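Side-chain contacts in ComZ (Thermus thermophilus, PDB 6QVI), which is a competence-associated pilin that probably acts as a DNA receptor at the tip of the pilus during uptake of DNA: residues Phe52-Leu55 and Ala56-Leu59; Ala20-Ala23 and Gly24-Tyr28; Ala31-Gln34 and Gln35-Arg39. All coordinates share one frame; numbering follows the deposited sequence.

Contacts 2 and 3 lie in series on one helix, 12-40, with centres about 16 Å apart, and contact 1 follows in the loop between that helix and strand 74-76. The helix lies against an antiparallel sheet that includes strands 78-84, 90-100 and 120-130, the helix-on-sheet build of the pseudopilin-like domain; the beta-solenoid domain is formed later in the chain. Contact 1 returns to the end of the helix: its centre is about 11 Å from that of contact 3, and Arg39 NE probably donates to Thr53 O. Contacts 1 and 2, about 23 Å apart between centres, do not touch. Contacts 2 and 3 belong to the domain's helical core; contact 1 is loop packed on its C-terminal end.

Contact 1. Residues Phe52-Leu55 and Ala56-Leu59; sequences FTSL and ARGL
Ala56 meets the preceding residues through Ser54, whose OG comes to within 3.7 Å of Ala56 CB and accepts a weak hydrogen bond from Ala56 N. Ala56 O accepts a hydrogen bond from Lys100 NZ, which ties the turn to strand 90-100. Cys51, disulfide-bonded to Cys209, immediately precedes this stretch. Arg57 reaches back further. Its backbone N donates to Ser54 O over 3.0 Å in a fairly straight bond (163°). The side chain starts with CG opposite the carbonyl carbon (chi1 -66°) and bends at chi2 and chi3, which brings the guanidinium back beside Thr53; the two side chains cross at about a right angle. Thr53 OG1 sits over the centre of one guanidinium face, 3.7 Å from Arg57 CZ; this is contact with the flat group from above, not a bond to one of its N-H groups. Gly58 N makes the next backbone bond, 3.0 Å to Leu55 O. Gly58 itself has a positive phi, near 125°, as the chain leaves the turn. Leu59 closes the stretch with an apolar contact, its CD2 lying 3.6 Å from Leu55 CD1 as the two side chains meet at a slant beside helix 12-40, where Leu55 touches Arg39 and Leu59 touches Gln35. Two overlapping beta turns, 54-57 and 55-58, form a short 3-10 turn that opens with an ST turn, its Ser54 OG bond weak.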
ATOM      1  N   PHE A  52      -8.667  -0.089   7.040  1.00 99.97           N
ATOM      2  CA  PHE A  52      -8.468   1.270   7.543  1.00 93.35           C
ATOM      3  C   PHE A  52      -9.704   2.121   7.293  1.00 85.57           C
ATOM      4  O   PHE A  52     -10.246   2.117   6.181  1.00 83.31           O
ATOM      5  CB  PHE A  52      -7.246   1.951   6.896  1.00 75.74           C
ATOM      6  CG  PHE A  52      -7.276   3.475   6.981  1.00 85.38           C
ATOM      7  CD1 PHE A  52      -7.844   4.258   5.978  1.00 82.20           C
ATOM      8  CD2 PHE A  52      -6.785   4.129   8.113  1.00 85.37           C
ATOM      9  CE1 PHE A  52      -7.880   5.675   6.100  1.00 88.04           C
ATOM     10  CE2 PHE A  52      -6.825   5.527   8.236  1.00 79.13           C
ATOM     11  CZ  PHE A  52      -7.372   6.299   7.242  1.00 66.41           C
ATOM     12  N   THR A  53     -10.133   2.856   8.310  1.00 83.98           N
ATOM     13  CA  THR A  53     -11.238   3.798   8.207  1.00 84.22           C
ATOM     14  C   THR A  53     -10.845   5.076   8.938  1.00 81.12           C
ATOM     15  O   THR A  53     -10.249   5.014  10.017  1.00 87.83           O
ATOM     16  CB  THR A  53     -12.555   3.208   8.772  1.00 79.86           C
ATOM     17  OG1 THR A  53     -13.528   4.246   8.879  1.00 85.50           O
ATOM     18  CG2 THR A  53     -12.343   2.557  10.141  1.00 74.06           C
ATOM     19  N   SER A  54     -11.208   6.232   8.374  1.00 71.57           N
ATOM     20  CA  SER A  54     -10.719   7.468   8.959  1.00 68.00           C
ATOM     21  C   SER A  54     -11.391   7.799  10.288  1.00 77.21           C
ATOM     22  O   SER A  54     -12.516   7.385  10.608  1.00 79.27           O
ATOM     23  CB  SER A  54     -10.892   8.659   8.024  1.00 63.30           C
ATOM     24  OG  SER A  54     -12.124   9.302   8.272  1.00 69.33           O
ATOM     25  N   LEU A  55     -10.696   8.673  11.006  1.00 73.45           N
ATOM     26  CA  LEU A  55     -11.128   9.108  12.313  1.00 68.07           C
ATOM     27  C   LEU A  55     -12.480   9.798  12.243  1.00 65.11           C
ATOM     28  O   LEU A  55     -13.272   9.713  13.193  1.00 61.82           O
ATOM     29  CB  LEU A  55     -10.074  10.067  12.847  1.00 65.02           C
ATOM     30  CG  LEU A  55      -9.625   9.888  14.268  1.00 73.38           C
ATOM     31  CD1 LEU A  55      -9.538   8.408  14.530  1.00 78.06           C
ATOM     32  CD2 LEU A  55      -8.251  10.470  14.281  1.00 83.34           C
ATOM     33  N   ALA A  56     -12.782  10.451  11.113  1.00 59.11           N
ATOM     34  CA  ALA A  56     -14.041  11.184  11.066  1.00 60.18           C
ATOM     35  C   ALA A  56     -15.260  10.278  11.107  1.00 60.05           C
ATOM     36  O   ALA A  56     -16.369  10.761  11.358  1.00 64.27           O
ATOM     37  CB  ALA A  56     -14.081  12.068   9.834  1.00 62.74           C
ATOM     38  N   ARG A  57     -15.071   8.977  10.943  1.00 63.69           N
ATOM     39  CA  ARG A  57     -16.173   8.036  10.946  1.00 63.88           C
ATOM     40  C   ARG A  57     -16.282   7.308  12.255  1.00 65.33           C
ATOM     41  O   ARG A  57     -17.021   6.330  12.353  1.00 72.09           O
ATOM     42  CB  ARG A  57     -16.015   7.020   9.818  1.00 66.65           C
ATOM     43  CG  ARG A  57     -16.121   7.603   8.426  1.00 71.72           C
ATOM     44  CD  ARG A  57     -17.237   6.919   7.657  1.00 83.23           C
ATOM     45  NE  ARG A  57     -17.381   5.512   8.030  1.00 84.97           N
ATOM     46  CZ  ARG A  57     -16.869   4.485   7.369  1.00 84.77           C
ATOM     47  NH1 ARG A  57     -16.182   4.687   6.247  1.00 93.76           N
ATOM     48  NH2 ARG A  57     -17.071   3.253   7.832  1.00 77.31           N
ATOM     49  N   GLY A  58     -15.574   7.760  13.267  1.00 71.10           N
ATOM     50  CA  GLY A  58     -15.703   7.189  14.586  1.00 75.80           C
ATOM     51  C   GLY A  58     -14.365   6.731  15.111  1.00 75.24           C
ATOM     52  O   GLY A  58     -13.332   6.837  14.453  1.00 82.02           O
ATOM     53  N   LEU A  59     -14.407   6.203  16.319  1.00 73.39           N
ATOM     54  CA  LEU A  59     -13.218   5.678  16.953  1.00 72.98           C
ATOM     55  C   LEU A  59     -13.381   4.193  17.185  1.00 80.01           C
ATOM     56  O   LEU A  59     -14.491   3.691  17.379  1.00 88.32           O
ATOM     57  CB  LEU A  59     -12.948   6.354  18.301  1.00 74.82           C
ATOM     58  CG  LEU A  59     -12.885   7.865  18.314  1.00 74.46           C
ATOM     59  CD1 LEU A  59     -12.377   8.329  19.669  1.00 81.46           C
ATOM     60  CD2 LEU A  59     -11.986   8.352  17.214  1.00 71.97           C
TER

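Contact 2. Residues Ala20-Ala23 and Gly24-Tyr28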
ATOM      1  N   ALA A  20      -9.021  19.093  37.712  1.00 57.10           N
ATOM      2  CA  ALA A  20      -9.931  18.049  37.404  1.00 62.78           C
ATOM      3  C   ALA A  20     -10.155  18.015  35.936  1.00 63.83           C
ATOM      4  O   ALA A  20     -10.161  16.984  35.351  1.00 50.51           O
ATOM      5  CB  ALA A  20     -11.230  18.287  38.107  1.00 52.80           C
ATOM      6  N   ALA A  21     -10.361  19.155  35.331  1.00 57.61           N
ATOM      7  CA  ALA A  21     -10.610  19.184  33.918  1.00 56.62           C
ATOM      8  C   ALA A  21      -9.384  18.808  33.141  1.00 63.35           C
ATOM      9  O   ALA A  21      -9.444  18.029  32.228  1.00 62.26           O
ATOM     10  CB  ALA A  21     -11.082  20.551  33.515  1.00 42.16           C
ATOM     11  N   GLU A  22      -8.265  19.365  33.529  1.00 66.42           N
ATOM     12  CA  GLU A  22      -6.999  19.102  32.853  1.00 57.79           C
ATOM     13  C   GLU A  22      -6.596  17.641  32.991  1.00 63.97           C
ATOM     14  O   GLU A  22      -5.862  17.113  32.147  1.00 67.80           O
ATOM     15  CB  GLU A  22      -5.900  19.954  33.469  1.00 51.29           C
ATOM     16  CG  GLU A  22      -5.696  21.282  32.842  1.00 64.71           C
ATOM     17  CD  GLU A  22      -4.848  21.202  31.601  1.00 88.32           C
ATOM     18  OE1 GLU A  22      -5.145  21.940  30.638  1.00 95.22           O
ATOM     19  OE2 GLU A  22      -3.886  20.395  31.585  1.00 99.37           O
ATOM     20  N   ALA A  23      -7.099  16.963  34.020  1.00 60.50           N
ATOM     21  CA  ALA A  23      -6.920  15.528  34.089  1.00 60.59           C
ATOM     22  C   ALA A  23      -7.636  14.842  32.942  1.00 61.57           C
ATOM     23  O   ALA A  23      -7.109  13.889  32.341  1.00 67.53           O
ATOM     24  CB  ALA A  23      -7.420  14.984  35.435  1.00 59.22           C
ATOM     25  N   GLY A  24      -8.846  15.300  32.630  1.00 55.55           N
ATOM     26  CA  GLY A  24      -9.592  14.652  31.565  1.00 67.90           C
ATOM     27  C   GLY A  24      -9.005  14.933  30.197  1.00 64.10           C
ATOM     28  O   GLY A  24      -8.842  14.030  29.380  1.00 71.71           O
ATOM     29  N   LEU A  25      -8.682  16.199  29.935  1.00 59.48           N
ATOM     30  CA  LEU A  25      -8.167  16.574  28.630  1.00 61.07           C
ATOM     31  C   LEU A  25      -6.890  15.839  28.297  1.00 68.23           C
ATOM     32  O   LEU A  25      -6.740  15.349  27.182  1.00 66.26           O
ATOM     33  CB  LEU A  25      -7.899  18.063  28.571  1.00 51.86           C
ATOM     34  CG  LEU A  25      -7.587  18.438  27.128  1.00 42.18           C
ATOM     35  CD1 LEU A  25      -8.865  18.607  26.344  1.00 39.61           C
ATOM     36  CD2 LEU A  25      -6.774  19.700  27.066  1.00 45.33           C
ATOM     37  N   GLN A  26      -5.968  15.720  29.254  1.00 74.27           N
ATOM     38  CA  GLN A  26      -4.690  15.154  28.873  1.00 74.74           C
ATOM     39  C   GLN A  26      -4.746  13.645  28.816  1.00 80.54           C
ATOM     40  O   GLN A  26      -3.999  13.038  28.037  1.00 84.48           O
ATOM     41  CB  GLN A  26      -3.568  15.655  29.800  1.00 71.39           C
ATOM     42  CG  GLN A  26      -3.555  17.200  29.914  1.00 86.68           C
ATOM     43  CD  GLN A  26      -2.668  17.903  28.861  1.00 94.81           C
ATOM     44  OE1 GLN A  26      -1.638  17.370  28.437  1.00100.67           O
ATOM     45  NE2 GLN A  26      -3.090  19.095  28.424  1.00 94.17           N
ATOM     46  N   LYS A  27      -5.688  13.034  29.525  1.00 76.46           N
ATOM     47  CA  LYS A  27      -5.865  11.593  29.390  1.00 63.57           C
ATOM     48  C   LYS A  27      -6.342  11.246  27.994  1.00 68.28           C
ATOM     49  O   LYS A  27      -5.753  10.393  27.310  1.00 70.11           O
ATOM     50  CB  LYS A  27      -6.879  11.093  30.410  1.00 54.53           C
ATOM     51  CG  LYS A  27      -6.865   9.616  30.659  1.00 54.85           C
ATOM     52  CD  LYS A  27      -8.291   9.136  30.860  1.00 58.36           C
ATOM     53  CE  LYS A  27      -8.350   7.653  31.130  1.00 66.50           C
ATOM     54  NZ  LYS A  27      -9.782   7.256  31.262  1.00 76.49           N
ATOM     55  N   TYR A  28      -7.394  11.923  27.542  1.00 67.93           N
ATOM     56  CA  TYR A  28      -7.982  11.571  26.262  1.00 72.47           C
ATOM     57  C   TYR A  28      -7.309  12.258  25.081  1.00 67.27           C
ATOM     58  O   TYR A  28      -7.535  11.835  23.953  1.00 72.56           O
ATOM     59  CB  TYR A  28      -9.477  11.866  26.289  1.00 66.94           C
ATOM     60  CG  TYR A  28     -10.188  10.852  27.130  1.00 64.81           C
ATOM     61  CD1 TYR A  28     -10.463  11.083  28.488  1.00 63.61           C
ATOM     62  CD2 TYR A  28     -10.538   9.624  26.586  1.00 57.29           C
ATOM     63  CE1 TYR A  28     -11.119  10.112  29.279  1.00 63.70           C
ATOM     64  CE2 TYR A  28     -11.195   8.663  27.355  1.00 67.65           C
ATOM     65  CZ  TYR A  28     -11.479   8.907  28.698  1.00 71.68           C
ATOM     66  OH  TYR A  28     -12.113   7.930  29.428  1.00 79.46           O
TER
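Glu22 and Gln26, one helical turn apart, run side by side in the same direction, with the carboxylate and amide planes 27° apart. Glu22 OE2 lies 3.5 Å from Gln26 NE2 and 3.6 Å from Gln26 CG, a side-by-side contact too long to count as a firm hydrogen bond. The firmer partner of the carboxylate is elsewhere: Glu22 OE1 is hydrogen-bonded to Tyr523 OH. Bends at chi2 in both chains turn their ends alongside each other, and Gln26 OE1 takes a weak bond from Ile3 N. Backbone bonds follow the i to i+4 pattern, with Leu25 N to Ala21 O at 3.0 Å and Gln26 N to Glu22 O at 3.2 Å; Gly24 N is held only weakly, by Ala20 O and Ala21 O. This is the middle of the pilin helix 12-40, laid on the antiparallel sheet of the pseudopilin-like domain. Apolar contacts bind it there, Ala21 and Leu25 resting on Val123 and Ala23 on Val83. Charged and aromatic groups gather on another flank, where Lys27 NZ donates to Tyr28 OH at 3.0 Å and forms a salt bridge with Glu81, while Gly24 O lies in plane at the edge of the Tyr28 ring.

Contact 3. Residues Ala31-Gln34 and Gln35-Arg39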
ATOM      1  N   ALA A  31      -5.195   9.329  24.534  1.00 76.96           N
ATOM      2  CA  ALA A  31      -5.970   8.284  23.874  1.00 71.52           C
ATOM      3  C   ALA A  31      -6.257   8.669  22.431  1.00 69.66           C
ATOM      4  O   ALA A  31      -6.250   7.810  21.541  1.00 75.14           O
ATOM      5  CB  ALA A  31      -7.275   8.008  24.630  1.00 58.82           C
ATOM      6  N   LEU A  32      -6.501   9.958  22.181  1.00 60.03           N
ATOM      7  CA  LEU A  32      -6.782  10.403  20.826  1.00 57.74           C
ATOM      8  C   LEU A  32      -5.551  10.216  19.941  1.00 64.86           C
ATOM      9  O   LEU A  32      -5.626   9.602  18.869  1.00 63.33           O
ATOM     10  CB  LEU A  32      -7.232  11.858  20.858  1.00 53.69           C
ATOM     11  CG  LEU A  32      -7.973  12.376  19.622  1.00 56.25           C
ATOM     12  CD1 LEU A  32      -9.169  11.472  19.324  1.00 53.24           C
ATOM     13  CD2 LEU A  32      -8.425  13.835  19.795  1.00 52.93           C
ATOM     14  N   PHE A  33      -4.386  10.649  20.431  1.00 65.51           N
ATOM     15  CA  PHE A  33      -3.144  10.388  19.722  1.00 67.20           C
ATOM     16  C   PHE A  33      -2.927   8.894  19.534  1.00 68.51           C
ATOM     17  O   PHE A  33      -2.344   8.477  18.525  1.00 67.26           O
ATOM     18  CB  PHE A  33      -1.949  10.997  20.479  1.00 64.01           C
ATOM     19  CG  PHE A  33      -0.601  10.721  19.831  1.00 62.00           C
ATOM     20  CD1 PHE A  33       0.209   9.694  20.289  1.00 68.56           C
ATOM     21  CD2 PHE A  33      -0.152  11.470  18.766  1.00 63.40           C
ATOM     22  CE1 PHE A  33       1.452   9.425  19.705  1.00 70.58           C
ATOM     23  CE2 PHE A  33       1.087  11.178  18.146  1.00 63.72           C
ATOM     24  CZ  PHE A  33       1.879  10.169  18.620  1.00 65.39           C
ATOM     25  N   GLN A  34      -3.358   8.073  20.492  1.00 64.37           N
ATOM     26  CA  GLN A  34      -3.128   6.648  20.328  1.00 67.28           C
ATOM     27  C   GLN A  34      -4.076   6.066  19.288  1.00 60.87           C
ATOM     28  O   GLN A  34      -3.711   5.147  18.547  1.00 68.12           O
ATOM     29  CB  GLN A  34      -3.276   5.899  21.647  1.00 75.52           C
ATOM     30  CG  GLN A  34      -2.695   4.515  21.503  1.00 96.66           C
ATOM     31  CD  GLN A  34      -3.237   3.518  22.490  1.00111.80           C
ATOM     32  OE1 GLN A  34      -4.338   2.989  22.306  1.00119.64           O
ATOM     33  NE2 GLN A  34      -2.454   3.203  23.505  1.00116.02           N
ATOM     34  N   GLN A  35      -5.277   6.627  19.181  1.00 61.92           N
ATOM     35  CA  GLN A  35      -6.150   6.278  18.077  1.00 70.25           C
ATOM     36  C   GLN A  35      -5.553   6.734  16.753  1.00 72.60           C
ATOM     37  O   GLN A  35      -5.828   6.126  15.715  1.00 64.96           O
ATOM     38  CB  GLN A  35      -7.529   6.896  18.302  1.00 68.65           C
ATOM     39  CG  GLN A  35      -8.370   6.122  19.313  1.00 71.10           C
ATOM     40  CD  GLN A  35      -9.094   4.964  18.657  1.00 76.28           C
ATOM     41  OE1 GLN A  35      -9.765   5.143  17.647  1.00 79.63           O
ATOM     42  NE2 GLN A  35      -8.930   3.767  19.201  1.00 82.63           N
ATOM     43  N   TYR A  36      -4.719   7.786  16.779  1.00 74.84           N
ATOM     44  CA  TYR A  36      -4.057   8.250  15.567  1.00 69.42           C
ATOM     45  C   TYR A  36      -2.897   7.342  15.163  1.00 71.54           C
ATOM     46  O   TYR A  36      -2.665   7.138  13.973  1.00 81.73           O
ATOM     47  CB  TYR A  36      -3.557   9.684  15.752  1.00 63.48           C
ATOM     48  CG  TYR A  36      -2.369  10.013  14.858  1.00 69.40           C
ATOM     49  CD1 TYR A  36      -1.067   9.951  15.336  1.00 71.02           C
ATOM     50  CD2 TYR A  36      -2.562  10.367  13.518  1.00 77.28           C
ATOM     51  CE1 TYR A  36      -0.001  10.238  14.528  1.00 78.09           C
ATOM     52  CE2 TYR A  36      -1.488  10.669  12.686  1.00 82.07           C
ATOM     53  CZ  TYR A  36      -0.207  10.600  13.200  1.00 86.55           C
ATOM     54  OH  TYR A  36       0.880  10.894  12.394  1.00 94.74           O
ATOM     55  N   VAL A  37      -2.165   6.798  16.126  1.00 70.44           N
ATOM     56  CA  VAL A  37      -1.075   5.881  15.800  1.00 76.93           C
ATOM     57  C   VAL A  37      -1.612   4.505  15.458  1.00 82.92           C
ATOM     58  O   VAL A  37      -0.945   3.738  14.760  1.00 93.07           O
ATOM     59  CB  VAL A  37      -0.031   5.773  16.932  1.00 84.40           C
ATOM     60  CG1 VAL A  37       0.305   7.149  17.512  1.00 81.74           C
ATOM     61  CG2 VAL A  37      -0.496   4.792  18.014  1.00 83.93           C
ATOM     62  N   TRP A  38      -2.783   4.128  15.975  1.00 81.94           N
ATOM     63  CA  TRP A  38      -3.252   2.804  15.610  1.00 95.60           C
ATOM     64  C   TRP A  38      -3.670   2.740  14.149  1.00 98.24           C
ATOM     65  O   TRP A  38      -3.579   1.664  13.533  1.00 96.12           O
ATOM     66  CB  TRP A  38      -4.409   2.353  16.509  1.00 94.93           C
ATOM     67  CG  TRP A  38      -4.714   0.902  16.268  1.00112.64           C
ATOM     68  CD1 TRP A  38      -3.867  -0.171  16.475  1.00122.74           C
ATOM     69  CD2 TRP A  38      -5.913   0.357  15.707  1.00113.59           C
ATOM     70  NE1 TRP A  38      -4.479  -1.343  16.088  1.00124.31           N
ATOM     71  CE2 TRP A  38      -5.733  -1.051  15.616  1.00123.98           C
ATOM     72  CE3 TRP A  38      -7.123   0.917  15.279  1.00102.13           C
ATOM     73  CZ2 TRP A  38      -6.726  -1.902  15.121  1.00124.39           C
ATOM     74  CZ3 TRP A  38      -8.103   0.074  14.785  1.00106.87           C
ATOM     75  CH2 TRP A  38      -7.900  -1.323  14.711  1.00117.69           C
ATOM     76  N   ARG A  39      -4.039   3.877  13.562  1.00 92.10           N
ATOM     77  CA  ARG A  39      -4.374   3.941  12.147  1.00 90.22           C
ATOM     78  C   ARG A  39      -3.175   4.221  11.264  1.00 91.15           C
ATOM     79  O   ARG A  39      -3.260   3.976  10.056  1.00 94.90           O
ATOM     80  CB  ARG A  39      -5.414   5.035  11.927  1.00 84.41           C
ATOM     81  CG  ARG A  39      -6.807   4.599  12.227  1.00 82.63           C
ATOM     82  CD  ARG A  39      -7.717   5.775  12.288  1.00 80.85           C
ATOM     83  NE  ARG A  39      -9.097   5.336  12.460  1.00 86.84           N
ATOM     84  CZ  ARG A  39      -9.643   5.004  13.628  1.00 82.49           C
ATOM     85  NH1 ARG A  39      -8.913   5.031  14.742  1.00 73.15           N
ATOM     86  NH2 ARG A  39     -10.914   4.623  13.671  1.00 81.62           N
TER
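Phe33 and Val37, a turn apart near the end of the pilin helix 12-40, cross at about a right angle, and the methyl CG1 of Val37 lies over one face of the phenyl ring. The CH-pi contact measures 3.7 Å from Val37 CG1 to the centre of the Phe33 ring, 27° off the ring normal, with the methyl displaced toward CE1. Phe33 can offer that face because its CG stands opposite the backbone N (chi1 178°). Tyr36 approaches the same ring on a slant: the two planes are 41° apart with centroids 5.5 Å from each other, and the nearest atoms are Phe33 CE2 and Tyr36 CD1 at 3.7 Å. Phe33 O in turn lies in plane at the edge of the Tyr36 ring, and it also accepts the helical bond from Val37 N. Both rings pack against the sheet of the pseudopilin-like domain: Phe518 meets Phe33 edge-to-face and Ile129 touches Tyr36. On another side of the helix Gln35, bent at chi2, has both ends of its amide engaged. Its NE2 donates to Asp60 O, in the loop that follows the helix, while Gln35 OE1 accepts a 3.0 Å bond from Arg39 NH1; NH1 stands above the plane of the amide carbonyl, while Gln35 OE1 lies near the guanidinium plane of Arg39.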